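Local atomic coordinates of beta-hexosaminidase Amuc_2018 (Akkermansia muciniphila, PDB entry 6JEB), a protein that hydrolyses terminal non-reducing N-acetyl-D-hexosamine residues from N-acetyl-beta-D-hexosaminides, including N-glycans and chitobiose. Residues 23-28 with 63-68. Residues are numbered along the deposited sequence; the frame is centred on the assembly and turned at random.
Sequences LQLLSD and ATLRQL
Leu23, in the loop leading into strand 25-30, packs against Leu65 and Leu68 of helix 55-73. Leu23 splits its two methyls between these two helix residues. Its CG lies opposite the carbonyl carbon (chi1 -77°), and from there the two branches part. CD1 reaches the helix backbone and lies 3.3 Å from Leu68 O. The same methyl packs against the base of the Leu68 side chain, with Leu23 CD1 3.8 Å from Leu68 CB. The other branch turns to the preceding turn of the helix, where Leu23 CD2 is 4.2 Å from Leu65 CD1. Here the two side chains run past each other in opposite directions. Leu65 CD1 also comes 4.1 Å from Leu23 O. That carbonyl oxygen accepts a hydrogen bond from Arg69 NH2, one residue beyond the helix segment.

Leu65 has CG anti to its backbone N (chi1 -173°), which extends both methyls off the helix. CD1 serves Leu23 and CD2 serves Leu25, with Leu65 CD2 4.0 Å from Leu25 CD1. Leu25 makes this contact through the end of its side chain. The two leucines meet at a slant.

Val43 touches both Leu23 and Leu68, and Ile79 and Ile84 add further cover from strand 79-86. The contact thus packs helix 55-73 on the mixed sheet of the N-terminal GH20 domain 2, away from the active site and the zinc site. The two segments are held by apolar packing of leucine methyls, without hydrogen bonds between them; Arg69 satisfies the Leu23 carbonyl beside them.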
loop_
_atom_site.group_PDB
_atom_site.type_symbol
_atom_site.label_atom_id
_atom_site.label_comp_id
_atom_site.label_asym_id
_atom_site.label_seq_id
_atom_site.Cartn_x
_atom_site.Cartn_y
_atom_site.Cartn_z
ATOM N N LEU A 23 27.476 18.713 -4.772
ATOM C CA LEU A 23 27.050 17.593 -3.946
ATOM C C LEU A 23 27.747 16.306 -4.365
ATOM O O LEU A 23 27.227 15.210 -4.131
ATOM C CB LEU A 23 25.524 17.451 -3.960
ATOM C CG LEU A 23 24.802 18.470 -3.076
ATOM C CD1 LEU A 23 23.334 18.605 -3.465
ATOM C CD2 LEU A 23 24.947 18.093 -1.598
ATOM N N GLN A 24 28.916 16.433 -4.991
ATOM C CA GLN A 24 29.738 15.280 -5.316
ATOM C C GLN A 24 29.957 14.442 -4.068
ATOM O O GLN A 24 30.286 14.963 -3.003
ATOM C CB GLN A 24 31.088 15.763 -5.855
ATOM C CG GLN A 24 32.130 14.668 -5.998
ATOM C CD GLN A 24 33.511 15.212 -6.343
ATOM O OE1 GLN A 24 33.637 16.289 -6.928
ATOM N NE2 GLN A 24 34.554 14.467 -5.976
ATOM N N LEU A 25 29.756 13.141 -4.198
ATOM C CA LEU A 25 29.889 12.247 -3.058
ATOM C C LEU A 25 31.375 11.974 -2.825
ATOM O O LEU A 25 32.036 11.341 -3.655
ATOM C CB LEU A 25 29.098 10.976 -3.335
ATOM C CG LEU A 25 28.769 10.077 -2.157
ATOM C CD1 LEU A 25 28.101 10.860 -1.017
ATOM C CD2 LEU A 25 27.894 8.907 -2.618
ATOM N N LEU A 26 31.903 12.463 -1.696
ATOM C CA LEU A 26 33.320 12.339 -1.368
ATOM C C LEU A 26 33.636 11.070 -0.591
ATOM O O LEU A 26 34.770 10.571 -0.659
ATOM C CB LEU A 26 33.768 13.535 -0.524
ATOM C CG LEU A 26 33.607 14.911 -1.166
ATOM C CD1 LEU A 26 33.960 16.004 -0.164
ATOM C CD2 LEU A 26 34.484 14.997 -2.405
ATOM N N SER A 27 32.669 10.550 0.156
ATOM C CA SER A 27 32.862 9.327 0.913
ATOM C C SER A 27 31.514 8.643 1.063
ATOM O O SER A 27 30.464 9.293 1.034
ATOM C CB SER A 27 33.506 9.583 2.280
ATOM O OG SER A 27 32.662 10.366 3.095
ATOM N N ASP A 28 31.561 7.321 1.216
ATOM C CA ASP A 28 30.353 6.499 1.217
ATOM C C ASP A 28 30.753 5.264 2.019
ATOM O O ASP A 28 31.376 4.350 1.474
ATOM C CB ASP A 28 29.980 6.146 -0.215
ATOM C CG ASP A 28 28.707 5.319 -0.328
ATOM O OD1 ASP A 28 28.125 4.914 0.702
ATOM O OD2 ASP A 28 28.281 5.080 -1.481
ATOM N N ALA A 63 18.642 8.606 -1.291
ATOM C CA ALA A 63 17.390 9.273 -1.640
ATOM C C ALA A 63 17.385 10.722 -1.160
ATOM O O ALA A 63 16.916 11.622 -1.873
ATOM C CB ALA A 63 16.203 8.505 -1.057
ATOM N N THR A 64 17.900 10.972 0.044
ATOM C CA THR A 64 18.041 12.351 0.497
ATOM C C THR A 64 19.013 13.121 -0.384
ATOM O O THR A 64 18.749 14.271 -0.756
ATOM C CB THR A 64 18.494 12.351 1.955
ATOM O OG1 THR A 64 17.434 11.805 2.749
ATOM C CG2 THR A 64 18.830 13.769 2.430
ATOM N N LEU A 65 20.143 12.503 -0.733
ATOM C CA LEU A 65 21.102 13.153 -1.622
ATOM C C LEU A 65 20.458 13.516 -2.957
ATOM O O LEU A 65 20.738 14.580 -3.523
ATOM C CB LEU A 65 22.312 12.242 -1.825
ATOM C CG LEU A 65 23.510 12.797 -2.591
ATOM C CD1 LEU A 65 24.020 14.054 -1.913
ATOM C CD2 LEU A 65 24.608 11.737 -2.685
ATOM N N ARG A 66 19.584 12.645 -3.465
ATOM C CA ARG A 66 18.877 12.923 -4.711
ATOM C C ARG A 66 18.019 14.178 -4.577
ATOM O O ARG A 66 18.007 15.036 -5.469
ATOM C CB ARG A 66 18.033 11.694 -5.065
ATOM C CG ARG A 66 17.259 11.747 -6.357
ATOM C CD ARG A 66 16.768 10.338 -6.756
ATOM N NE ARG A 66 16.021 9.692 -5.677
ATOM C CZ ARG A 66 15.884 8.376 -5.525
ATOM N NH1 ARG A 66 16.440 7.525 -6.386
ATOM N NH2 ARG A 66 15.175 7.907 -4.512
ATOM N N GLN A 67 17.285 14.298 -3.461
ATOM C CA GLN A 67 16.455 15.482 -3.259
ATOM C C GLN A 67 17.312 16.732 -3.105
ATOM O O GLN A 67 16.954 17.802 -3.616
ATOM C CB GLN A 67 15.527 15.299 -2.056
ATOM C CG GLN A 67 14.471 14.231 -2.287
ATOM C CD GLN A 67 13.288 14.356 -1.344
ATOM O OE1 GLN A 67 13.271 15.217 -0.461
ATOM N NE2 GLN A 67 12.284 13.506 -1.534
ATOM N N LEU A 68 18.449 16.618 -2.411
ATOM C CA LEU A 68 19.346 17.763 -2.280
ATOM C C LEU A 68 19.928 18.162 -3.630
ATOM O O LEU A 68 20.115 19.356 -3.899
ATOM C CB LEU A 68 20.460 17.456 -1.282
ATOM C CG LEU A 68 20.027 17.371 0.180
ATOM C CD1 LEU A 68 21.216 16.957 1.020
ATOM C CD2 LEU A 68 19.454 18.704 0.654
#